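PDB 3IG2: phenylalanyl-tRNA synthetase beta chain from Bacteroides fragilis, which supplies the catalytic-like core module of the beta subunit in the tetrameric enzyme that uses ATP to attach phenylalanine to tRNA(Phe). Local coordinates for residues I25-L30 with F86-N91; D166-A171 with L182-V187; E15-C20 with E145-R150; K122-S127 with D199-Y204. One frame throughout, in Å; residues are numbered along the deposited sequence. Where two conformers were deposited one is given.

All four contacts belong to one domain, the catalytic-like core of the beta subunit, and contacts 1, 2 and 4 all reach its large mixed sheet. Contact 1 lies at the edge formed by strand 23-24. Contacts 2 and 4 involve neighbouring strands, 181-188 and 200-207, and their centres are about 15 Å apart. Contact 3 joins helices 6-19 and 134-150. It touches contact 1 through L17 and F87, and contact 2 through F148 and A183. Along the chain, contact 1 is nested inside contact 3, contact 2 is nested inside contact 4, and contacts 3 and 4 cross. Distant parts of the sequence are thus tied into one compact domain. Contacts 3 and 4 also meet a second subunit.

Contact 1: I25-L30 with F86-N91; sequences ILNNSL and FFEFGN
The ring of F86 has a methyl group of I25 over one face. I25 CG2 stands 3.6 Å above the ring plane, shifted toward the rim, and comes to 3.7 Å from F86 CD1. This is a CH-pi contact, and the two side chains cross at about a right angle. CG2 gets there because it is anti to the carbonyl carbon of I25. The other branch, I25 CG1 (chi1 62°), meets E88 instead, 3.9 Å from E88 CB.

The second flat group is the carboxylate of E88. Its extended chain runs past the carbonyl of I25, with E88 CG 3.4 Å from I25 O. At the tip, E88 OE2 takes the backbone N-H of N27 at 2.8 Å. The donor comes from above the carboxylate, 51° out of its plane. R62 makes a salt bridge to the same oxygen, so OE2 is gripped by two partners, which should favour the charged form.

Two further links hold the backbones together. I25 N donates to F87 O at 2.8 Å in a nearly straight bond. Further along, water 1 accepts from F89 N at 3.0 Å and can donate to I25 O.

S72 and I73 of helix 66-75 pack on I25 and F86, respectively. F87, whose backbone also bonds to that of N23, points to the other side of the sheet, against helix 6-19. Just after strand 23-24, the chain stays bonded to strand 85-95 at the edge of the mixed sheet before leaving as a loop, in a class II synthetase-like core.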
# COMPACT_ATOMS: atom_id res chain seq x y z
N ILE B 25 -7.40 -17.79 -10.10
CA ILE B 25 -8.23 -18.97 -9.95
C ILE B 25 -8.10 -19.89 -11.16
O ILE B 25 -7.62 -19.47 -12.22
CB ILE B 25 -9.75 -18.64 -9.71
CG1 ILE B 25 -10.33 -17.87 -10.90
CG2 ILE B 25 -9.92 -17.93 -8.33
CD1 ILE B 25 -11.88 -17.61 -10.87
N LEU B 26 -8.52 -21.14 -10.98
CA LEU B 26 -8.39 -22.09 -12.06
C LEU B 26 -9.65 -22.91 -12.07
O LEU B 26 -9.96 -23.56 -11.10
CB LEU B 26 -7.18 -22.99 -11.78
CG LEU B 26 -6.35 -23.51 -12.95
CD1 LEU B 26 -7.15 -24.26 -14.04
CD2 LEU B 26 -5.46 -22.38 -13.54
N ASN B 27 -10.40 -22.85 -13.17
CA ASN B 27 -11.65 -23.59 -13.28
C ASN B 27 -11.59 -24.66 -14.39
O ASN B 27 -10.85 -24.52 -15.37
CB ASN B 27 -12.85 -22.63 -13.49
CG ASN B 27 -13.14 -21.75 -12.24
OD1 ASN B 27 -13.03 -20.54 -12.27
ND2 ASN B 27 -13.50 -22.38 -11.17
N ASN B 28 -12.37 -25.71 -14.23
CA ASN B 28 -12.40 -26.78 -15.20
C ASN B 28 -12.87 -26.27 -16.54
O ASN B 28 -13.74 -25.43 -16.63
CB ASN B 28 -13.39 -27.85 -14.77
CG ASN B 28 -12.88 -28.74 -13.67
OD1 ASN B 28 -11.67 -28.92 -13.48
ND2 ASN B 28 -13.81 -29.33 -12.94
N SER B 29 -12.32 -26.80 -17.59
CA SER B 29 -12.79 -26.48 -18.92
C SER B 29 -14.04 -27.27 -19.30
O SER B 29 -14.80 -26.82 -20.16
CB SER B 29 -11.67 -26.71 -19.92
OG SER B 29 -10.64 -25.79 -19.61
N LEU B 30 -14.26 -28.42 -18.67
CA LEU B 30 -15.48 -29.20 -18.89
C LEU B 30 -16.60 -28.51 -18.10
O LEU B 30 -16.42 -28.22 -16.91
CB LEU B 30 -15.30 -30.64 -18.43
CG LEU B 30 -16.47 -31.65 -18.48
CD1 LEU B 30 -17.08 -31.78 -19.89
CD2 LEU B 30 -16.07 -33.04 -17.96
N PHE B 86 -10.65 -11.76 -8.63
CA PHE B 86 -10.13 -12.96 -9.21
C PHE B 86 -9.68 -12.75 -10.66
O PHE B 86 -10.22 -11.91 -11.37
CB PHE B 86 -11.22 -14.04 -9.25
CG PHE B 86 -11.64 -14.54 -7.90
CD1 PHE B 86 -10.72 -14.67 -6.86
CD2 PHE B 86 -12.95 -14.93 -7.68
CE1 PHE B 86 -11.12 -15.17 -5.60
CE2 PHE B 86 -13.36 -15.44 -6.44
CZ PHE B 86 -12.45 -15.55 -5.40
N PHE B 87 -8.70 -13.54 -11.08
CA PHE B 87 -8.37 -13.59 -12.49
C PHE B 87 -8.05 -15.02 -12.91
O PHE B 87 -7.63 -15.84 -12.08
CB PHE B 87 -7.24 -12.61 -12.86
CG PHE B 87 -5.88 -13.01 -12.37
CD1 PHE B 87 -5.02 -13.73 -13.18
CD2 PHE B 87 -5.43 -12.61 -11.10
CE1 PHE B 87 -3.75 -14.09 -12.74
CE2 PHE B 87 -4.17 -12.97 -10.64
CZ PHE B 87 -3.31 -13.72 -11.46
N GLU B 88 -8.26 -15.31 -14.19
CA GLU B 88 -7.98 -16.63 -14.70
C GLU B 88 -7.49 -16.52 -16.11
O GLU B 88 -8.07 -15.80 -16.90
CB GLU B 88 -9.22 -17.52 -14.60
CG GLU B 88 -9.03 -18.90 -15.26
CD GLU B 88 -10.21 -19.82 -15.04
OE1 GLU B 88 -11.27 -19.30 -14.60
OE2 GLU B 88 -10.07 -21.05 -15.29
N PHE B 89 -6.37 -17.20 -16.41
CA PHE B 89 -5.97 -17.47 -17.78
C PHE B 89 -6.47 -18.85 -18.18
O PHE B 89 -6.29 -19.82 -17.44
CB PHE B 89 -4.47 -17.47 -17.90
CG PHE B 89 -3.85 -16.12 -17.80
CD1 PHE B 89 -3.65 -15.36 -18.92
CD2 PHE B 89 -3.42 -15.63 -16.58
CE1 PHE B 89 -3.08 -14.11 -18.85
CE2 PHE B 89 -2.83 -14.37 -16.47
CZ PHE B 89 -2.66 -13.60 -17.63
N GLY B 90 -7.08 -18.95 -19.35
CA GLY B 90 -7.54 -20.26 -19.80
C GLY B 90 -7.99 -20.29 -21.24
O GLY B 90 -8.32 -19.25 -21.83
N ASN B 91 -7.99 -21.49 -21.82
CA ASN B 91 -8.55 -21.69 -23.14
C ASN B 91 -10.06 -21.80 -23.07
O ASN B 91 -10.60 -22.37 -22.11
CB ASN B 91 -8.02 -22.97 -23.76
CG ASN B 91 -6.54 -22.87 -24.16
OD1 ASN B 91 -5.75 -23.70 -23.75
ND2 ASN B 91 -6.18 -21.87 -24.95
O HOH W 1 -5.37 -19.06 -14.28

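Contact 2: D166-A171 with L182-V187; sequences DIYSTA and LATFGV
Y168 lies across the end of strand 181-188, where the chain turns a corner at S169 and T170 before running back antiparallel along the mixed sheet. Its CB is 3.5 Å from V187 O, and that oxygen sits at the ring edge, in plane. One side of the ring follows the backbone of G186: CD1 meets the carbonyl carbon, and CE1 comes to 3.5 Å from G186 N. The other side meets T184, whose CG2 is only 3.2 Å from Y168 CE2. T184 CG2 is anti to its own backbone N (chi1 -63° for OG1), which swings the methyl toward the ring. The phenol OH ends 3.4 Å from the same methyl and also packs on Y204 of strand 200-207. I167 CG2 covers one face of the ring, over its centre.

The polar ends have their own partners. T184 OG1 bonds to R181, while S169 OG and T170 OG1 both bond to E133.

The backbone closes the corner. S169 N donates to V187 O, though this bond is bent (142°). Farther back on the strand, L182 and A183 both face V174 and form a classic beta bulge. Just past the corner, A171 and G186 form an antiparallel non-hydrogen-bonded pair, their CA atoms 4.0 Å apart. V187 N donates to T170 O at 2.8 Å.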
# COMPACT_ATOMS: atom_id res chain seq x y z
N ASP B 166 -27.11 -10.33 -22.94
CA ASP B 166 -27.52 -11.27 -21.88
C ASP B 166 -26.50 -11.44 -20.75
O ASP B 166 -26.84 -11.93 -19.68
CB ASP B 166 -28.02 -12.64 -22.40
CG ASP B 166 -27.43 -13.04 -23.76
OD1 ASP B 166 -26.21 -12.91 -24.04
OD2 ASP B 166 -28.23 -13.54 -24.55
N ILE B 167 -25.25 -11.04 -20.96
CA ILE B 167 -24.25 -11.11 -19.89
C ILE B 167 -24.12 -9.78 -19.10
O ILE B 167 -24.11 -9.79 -17.85
CB ILE B 167 -22.87 -11.57 -20.45
CG1 ILE B 167 -22.94 -13.05 -20.82
CG2 ILE B 167 -21.74 -11.30 -19.44
CD1 ILE B 167 -21.78 -13.52 -21.63
N TYR B 168 -24.02 -8.66 -19.82
CA TYR B 168 -23.81 -7.35 -19.19
C TYR B 168 -25.03 -6.46 -19.24
O TYR B 168 -25.67 -6.31 -20.28
CB TYR B 168 -22.69 -6.59 -19.88
CG TYR B 168 -21.36 -7.31 -19.99
CD1 TYR B 168 -20.50 -7.42 -18.89
CD2 TYR B 168 -20.95 -7.86 -21.19
CE1 TYR B 168 -19.26 -8.06 -19.00
CE2 TYR B 168 -19.73 -8.50 -21.31
CZ TYR B 168 -18.89 -8.58 -20.23
OH TYR B 168 -17.70 -9.23 -20.38
N SER B 169 -25.34 -5.81 -18.12
CA SER B 169 -26.37 -4.75 -18.16
C SER B 169 -25.76 -3.53 -18.85
O SER B 169 -26.39 -2.91 -19.70
CB SER B 169 -26.89 -4.41 -16.77
OG SER B 169 -25.82 -4.44 -15.83
N THR B 170 -24.51 -3.22 -18.48
CA THR B 170 -23.74 -2.10 -19.03
C THR B 170 -22.30 -2.57 -19.29
O THR B 170 -21.67 -3.18 -18.41
CB THR B 170 -23.72 -0.92 -18.04
OG1 THR B 170 -25.07 -0.59 -17.65
CG2 THR B 170 -23.08 0.32 -18.65
N ALA B 171 -21.78 -2.29 -20.49
CA ALA B 171 -20.46 -2.78 -20.87
C ALA B 171 -19.76 -1.94 -21.91
O ALA B 171 -20.41 -1.22 -22.65
CB ALA B 171 -20.56 -4.21 -21.37
N LEU B 182 -10.78 -7.08 -28.73
CA LEU B 182 -9.62 -7.31 -27.88
C LEU B 182 -10.01 -7.52 -26.43
O LEU B 182 -9.34 -8.25 -25.71
CB LEU B 182 -8.65 -6.14 -27.96
CG LEU B 182 -8.07 -5.76 -29.32
CD1 LEU B 182 -7.26 -4.49 -29.18
CD2 LEU B 182 -7.21 -6.86 -29.95
N ALA B 183 -11.09 -6.87 -26.02
CA ALA B 183 -11.57 -6.95 -24.66
C ALA B 183 -13.03 -6.54 -24.58
O ALA B 183 -13.54 -5.80 -25.43
CB ALA B 183 -10.73 -6.05 -23.73
N THR B 184 -13.70 -7.08 -23.58
CA THR B 184 -15.06 -6.72 -23.25
C THR B 184 -15.13 -6.66 -21.72
O THR B 184 -14.59 -7.54 -21.04
CB THR B 184 -16.02 -7.81 -23.77
OG1 THR B 184 -15.95 -7.91 -25.21
CG2 THR B 184 -17.41 -7.53 -23.36
N PHE B 185 -15.77 -5.64 -21.16
CA PHE B 185 -15.84 -5.57 -19.69
C PHE B 185 -17.02 -4.73 -19.27
O PHE B 185 -17.34 -3.76 -19.93
CB PHE B 185 -14.54 -5.03 -19.06
CG PHE B 185 -14.16 -3.65 -19.54
CD1 PHE B 185 -14.59 -2.51 -18.86
CD2 PHE B 185 -13.34 -3.50 -20.65
CE1 PHE B 185 -14.24 -1.25 -19.29
CE2 PHE B 185 -12.98 -2.23 -21.09
CZ PHE B 185 -13.43 -1.12 -20.41
N GLY B 186 -17.63 -5.10 -18.15
CA GLY B 186 -18.78 -4.40 -17.63
C GLY B 186 -19.45 -5.06 -16.44
O GLY B 186 -18.86 -5.90 -15.78
N VAL B 187 -20.69 -4.64 -16.18
CA VAL B 187 -21.47 -5.06 -15.02
C VAL B 187 -22.29 -6.26 -15.44
O VAL B 187 -23.01 -6.18 -16.42
CB VAL B 187 -22.43 -3.93 -14.58
CG1 VAL B 187 -23.33 -4.36 -13.43
CG2 VAL B 187 -21.63 -2.65 -14.21

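Contact 3: E15-C20 with E145-R150; sequences EQLVGC and ENIFKR
Two antiparallel helices meet here, near the C-terminal end of each, in the layer that packs on the mixed sheet. The axes of the segments 15-19 and 145-150 run at 148° to each other and approach to 11.2 Å. The gap is wide, and it is bridged by side chains rather than by close backbones.

Q16 carries most of the contact. Its CG is anti to the backbone N (chi1 175°) and the chain stays extended, so the amide reaches straight across. Q16 OE1 comes to 3.5 Å from N146 O, but both atoms are acceptors and do not bond. Q16 OE1 also lies 3.8 Å from N146 CB. Q16 NE2 rests 3.9 Å from R150 CB. The arginine chain, bent at chi2 and chi3, slides past Q16 in the opposite direction. The amide and guanidinium planes are only 19° apart. Deeper in, L17 CD2 and I147 CD1 meet at 4.2 Å, an apolar contact.

Helix 6-19 ends with C20 N donating to L17 O. G19 O then accepts from R150 of the second subunit. On helix 134-150, K149 makes a salt bridge to E145 whose hydrogen bond is weak, and NZ also pairs with E40 of the third subunit.

On the sheet side, L17 packs on L117 of strand 109-121 and on F87 of strand 85-95. I147 packs on L115 and L117. V13 of helix 6-19 continues the seam beside I147 and R150.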
# COMPACT_ATOMS: atom_id res chain seq x y z
N GLU B 15 1.62 -10.89 -11.92
CA GLU B 15 2.31 -10.21 -10.82
C GLU B 15 1.65 -8.87 -10.51
O GLU B 15 1.49 -8.50 -9.34
CB GLU B 15 3.80 -10.02 -11.14
CG GLU B 15 4.55 -11.35 -11.37
CD GLU B 15 6.06 -11.16 -11.58
OE1 GLU B 15 6.48 -10.04 -11.95
OE2 GLU B 15 6.83 -12.13 -11.35
N GLN B 16 1.26 -8.14 -11.57
CA GLN B 16 0.60 -6.86 -11.40
C GLN B 16 -0.76 -7.00 -10.74
O GLN B 16 -1.08 -6.26 -9.81
CB GLN B 16 0.44 -6.17 -12.74
CG GLN B 16 -0.34 -4.88 -12.66
CD GLN B 16 -0.49 -4.23 -14.01
OE1 GLN B 16 -1.56 -4.27 -14.62
NE2 GLN B 16 0.60 -3.68 -14.52
N LEU B 17 -1.55 -7.98 -11.19
CA LEU B 17 -2.86 -8.22 -10.60
C LEU B 17 -2.76 -8.68 -9.14
O LEU B 17 -3.53 -8.19 -8.30
CB LEU B 17 -3.66 -9.23 -11.45
CG LEU B 17 -4.11 -8.71 -12.82
CD1 LEU B 17 -4.68 -9.81 -13.71
CD2 LEU B 17 -5.12 -7.57 -12.64
N VAL B 18 -1.82 -9.58 -8.85
CA VAL B 18 -1.61 -10.05 -7.47
C VAL B 18 -1.21 -8.84 -6.62
O VAL B 18 -1.72 -8.66 -5.52
CB VAL B 18 -0.55 -11.20 -7.39
CG1 VAL B 18 -0.17 -11.53 -5.92
CG2 VAL B 18 -1.07 -12.46 -8.08
N GLY B 19 -0.34 -7.98 -7.16
CA GLY B 19 0.05 -6.75 -6.48
C GLY B 19 -1.15 -5.88 -6.11
O GLY B 19 -1.12 -5.15 -5.12
N CYS B 20 -2.22 -5.95 -6.91
CA CYS B 20 -3.42 -5.14 -6.70
C CYS B 20 -4.47 -5.86 -5.87
O CYS B 20 -5.62 -5.42 -5.79
CB CYS B 20 -4.01 -4.71 -8.05
SG CYS B 20 -3.00 -3.53 -8.91
N GLU B 145 -6.98 -0.97 -18.27
CA GLU B 145 -6.08 0.02 -18.89
C GLU B 145 -4.62 -0.30 -18.53
O GLU B 145 -3.72 -0.24 -19.37
CB GLU B 145 -6.42 1.43 -18.44
CG GLU B 145 -5.24 2.40 -18.67
CD GLU B 145 -5.63 3.84 -18.76
OE1 GLU B 145 -6.72 4.22 -18.32
OE2 GLU B 145 -4.80 4.63 -19.26
N ASN B 146 -4.41 -0.69 -17.27
CA ASN B 146 -3.06 -0.95 -16.78
C ASN B 146 -2.50 -2.26 -17.31
O ASN B 146 -1.28 -2.39 -17.52
CB ASN B 146 -3.03 -0.86 -15.26
CG ASN B 146 -3.09 0.57 -14.78
OD1 ASN B 146 -2.55 1.47 -15.45
ND2 ASN B 146 -3.75 0.81 -13.65
N ILE B 147 -3.39 -3.21 -17.57
CA ILE B 147 -3.01 -4.41 -18.30
C ILE B 147 -2.59 -4.04 -19.71
O ILE B 147 -1.51 -4.46 -20.16
CB ILE B 147 -4.13 -5.48 -18.34
CG1 ILE B 147 -4.30 -6.09 -16.95
CG2 ILE B 147 -3.75 -6.60 -19.28
CD1 ILE B 147 -5.58 -6.86 -16.79
N PHE B 148 -3.39 -3.24 -20.40
CA PHE B 148 -3.01 -2.80 -21.74
C PHE B 148 -1.64 -2.11 -21.76
O PHE B 148 -0.81 -2.41 -22.62
CB PHE B 148 -4.06 -1.90 -22.38
CG PHE B 148 -5.34 -2.59 -22.72
CD1 PHE B 148 -5.41 -3.99 -22.81
CD2 PHE B 148 -6.47 -1.86 -23.01
CE1 PHE B 148 -6.58 -4.61 -23.16
CE2 PHE B 148 -7.65 -2.49 -23.35
CZ PHE B 148 -7.70 -3.88 -23.43
N LYS B 149 -1.40 -1.21 -20.82
CA LYS B 149 -0.12 -0.51 -20.71
C LYS B 149 1.03 -1.49 -20.51
O LYS B 149 2.11 -1.32 -21.10
CB LYS B 149 -0.14 0.49 -19.56
CG LYS B 149 -0.97 1.69 -19.86
CD LYS B 149 -1.01 2.66 -18.68
CE LYS B 149 -1.47 4.03 -19.14
NZ LYS B 149 -1.65 4.99 -18.01
N ARG B 150 0.78 -2.51 -19.68
CA ARG B 150 1.76 -3.52 -19.37
C ARG B 150 2.12 -4.29 -20.64
O ARG B 150 3.27 -4.70 -20.82
CB ARG B 150 1.23 -4.46 -18.28
CG ARG B 150 2.26 -5.41 -17.66
CD ARG B 150 3.66 -4.90 -17.86
NE ARG B 150 4.41 -4.89 -16.63
CZ ARG B 150 5.72 -4.65 -16.56
NH1 ARG B 150 6.41 -4.37 -17.66
NH2 ARG B 150 6.33 -4.67 -15.38

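Contact 4: K122-S127 with D199-Y204; sequences KMVSNS and DNEVYY
Two backbone bonds join these segments: E201 N donates to K122 O at 2.9 Å, and V124 N to D199 O at 3.0 Å. Between them, M123 (selenomethionine) and N200 form an antiparallel non-hydrogen-bonded pair whose side chains diverge. V124 CG2 packs 3.6 Å from D199 O, beside the V124 N bond.

The side chains of K122 and E201 lie side by side, pointing the same way. Bends at chi3 (78°) and chi4 bring K122 NZ to 3.8 Å from E201 OE1, a long salt bridge. OE1 has a stronger partner: Y203 OH donates to it at 2.7 Å, on the anti side and 23° out of the carboxylate plane. Y203 OH accepts in turn from water 2, which takes K122 N at 3.0 Å and K122 NZ. Water 3 accepts from S125 N and donates to E201 OE2, at a short 2.5 Å. S125 OG accepts from S127 N in an ST turn.

Just past strand 109-121, where the chain turns a corner at K122, it still pairs with the start of strand 200-207. V124 and E201 pack on helix 190-195, while K122 and M123 reach H156 and K177 of the second subunit.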
# COMPACT_ATOMS: atom_id res chain seq x y z
N LYS B 122 -20.92 -4.18 -4.26
CA LYS B 122 -21.87 -4.09 -3.17
C LYS B 122 -22.86 -5.21 -3.28
O LYS B 122 -23.08 -5.77 -4.36
CB LYS B 122 -22.63 -2.77 -3.24
CG LYS B 122 -23.51 -2.64 -4.48
CD LYS B 122 -24.35 -1.36 -4.51
CE LYS B 122 -23.54 -0.15 -4.89
NZ LYS B 122 -23.13 -0.16 -6.32
N MSE B 123 -23.51 -5.48 -2.16
CA MSE B 123 -24.63 -6.40 -2.13
C MSE B 123 -25.70 -5.92 -3.11
O MSE B 123 -25.97 -4.73 -3.21
CB MSE B 123 -25.18 -6.47 -0.72
CG MSE B 123 -26.33 -7.42 -0.52
SE MSE B 123 -26.84 -7.41 1.35
CE MSE B 123 -28.06 -5.90 1.32
N VAL B 124 -26.25 -6.84 -3.90
CA VAL B 124 -27.37 -6.53 -4.77
C VAL B 124 -28.52 -5.93 -3.94
O VAL B 124 -28.89 -6.45 -2.90
CB VAL B 124 -27.84 -7.81 -5.52
CG1 VAL B 124 -29.11 -7.54 -6.35
CG2 VAL B 124 -26.69 -8.37 -6.40
N SER B 125 -29.04 -4.79 -4.39
CA SER B 125 -30.14 -4.13 -3.69
C SER B 125 -30.96 -3.30 -4.69
O SER B 125 -30.59 -3.18 -5.85
CB SER B 125 -29.62 -3.25 -2.53
OG SER B 125 -29.31 -1.92 -2.95
N ASN B 126 -32.08 -2.78 -4.22
CA ASN B 126 -32.97 -1.96 -5.05
C ASN B 126 -32.85 -0.50 -4.64
O ASN B 126 -33.76 0.29 -4.86
CB ASN B 126 -34.42 -2.43 -4.89
CG ASN B 126 -34.86 -2.50 -3.44
OD1 ASN B 126 -34.19 -1.99 -2.54
ND2 ASN B 126 -36.01 -3.11 -3.20
N SER B 127 -31.73 -0.14 -4.03
CA SER B 127 -31.56 1.20 -3.50
C SER B 127 -31.11 2.14 -4.63
O SER B 127 -30.56 1.68 -5.64
CB SER B 127 -30.59 1.15 -2.32
OG SER B 127 -29.73 2.27 -2.29
N ASP B 199 -24.61 -13.03 -4.47
CA ASP B 199 -25.48 -11.96 -3.94
C ASP B 199 -24.80 -10.60 -3.86
O ASP B 199 -25.35 -9.66 -3.32
CB ASP B 199 -26.11 -12.36 -2.58
CG ASP B 199 -27.55 -11.83 -2.39
OD1 ASP B 199 -28.50 -12.60 -2.68
OD2 ASP B 199 -27.73 -10.68 -1.93
N ASN B 200 -23.66 -10.48 -4.54
CA ASN B 200 -22.99 -9.19 -4.72
C ASN B 200 -22.91 -8.88 -6.20
O ASN B 200 -22.94 -9.78 -7.04
CB ASN B 200 -21.57 -9.20 -4.11
CG ASN B 200 -21.58 -9.26 -2.58
OD1 ASN B 200 -21.41 -8.24 -1.90
ND2 ASN B 200 -21.78 -10.45 -2.05
N GLU B 201 -22.81 -7.61 -6.53
CA GLU B 201 -22.57 -7.25 -7.92
C GLU B 201 -21.20 -7.74 -8.38
O GLU B 201 -20.27 -7.82 -7.56
CB GLU B 201 -22.66 -5.75 -8.11
CG GLU B 201 -24.03 -5.19 -7.77
CD GLU B 201 -24.14 -3.74 -8.13
OE1 GLU B 201 -23.13 -3.16 -8.61
OE2 GLU B 201 -25.24 -3.17 -7.94
N VAL B 202 -21.11 -8.04 -9.68
CA VAL B 202 -19.88 -8.58 -10.27
C VAL B 202 -19.51 -7.78 -11.51
O VAL B 202 -20.34 -7.55 -12.40
CB VAL B 202 -20.02 -10.08 -10.67
CG1 VAL B 202 -18.66 -10.62 -11.33
CG2 VAL B 202 -20.34 -10.91 -9.46
N TYR B 203 -18.27 -7.32 -11.55
CA TYR B 203 -17.76 -6.60 -12.71
C TYR B 203 -16.77 -7.55 -13.32
O TYR B 203 -15.92 -8.10 -12.62
CB TYR B 203 -17.12 -5.26 -12.28
CG TYR B 203 -17.99 -4.62 -11.24
CD1 TYR B 203 -17.50 -4.30 -9.98
CD2 TYR B 203 -19.35 -4.40 -11.49
CE1 TYR B 203 -18.33 -3.76 -9.01
CE2 TYR B 203 -20.18 -3.86 -10.54
CZ TYR B 203 -19.66 -3.54 -9.30
OH TYR B 203 -20.49 -3.01 -8.37
N TYR B 204 -16.94 -7.79 -14.62
CA TYR B 204 -16.26 -8.87 -15.31
C TYR B 204 -15.61 -8.34 -16.56
O TYR B 204 -16.22 -7.58 -17.31
CB TYR B 204 -17.29 -9.98 -15.68
CG TYR B 204 -16.77 -11.02 -16.63
CD1 TYR B 204 -15.78 -11.92 -16.23
CD2 TYR B 204 -17.27 -11.12 -17.92
CE1 TYR B 204 -15.30 -12.87 -17.08
CE2 TYR B 204 -16.80 -12.08 -18.80
CZ TYR B 204 -15.80 -12.95 -18.38
OH TYR B 204 -15.34 -13.93 -19.23
O HOH W 2 -20.42 -1.78 -5.99
O HOH W 3 -27.39 -3.82 -6.82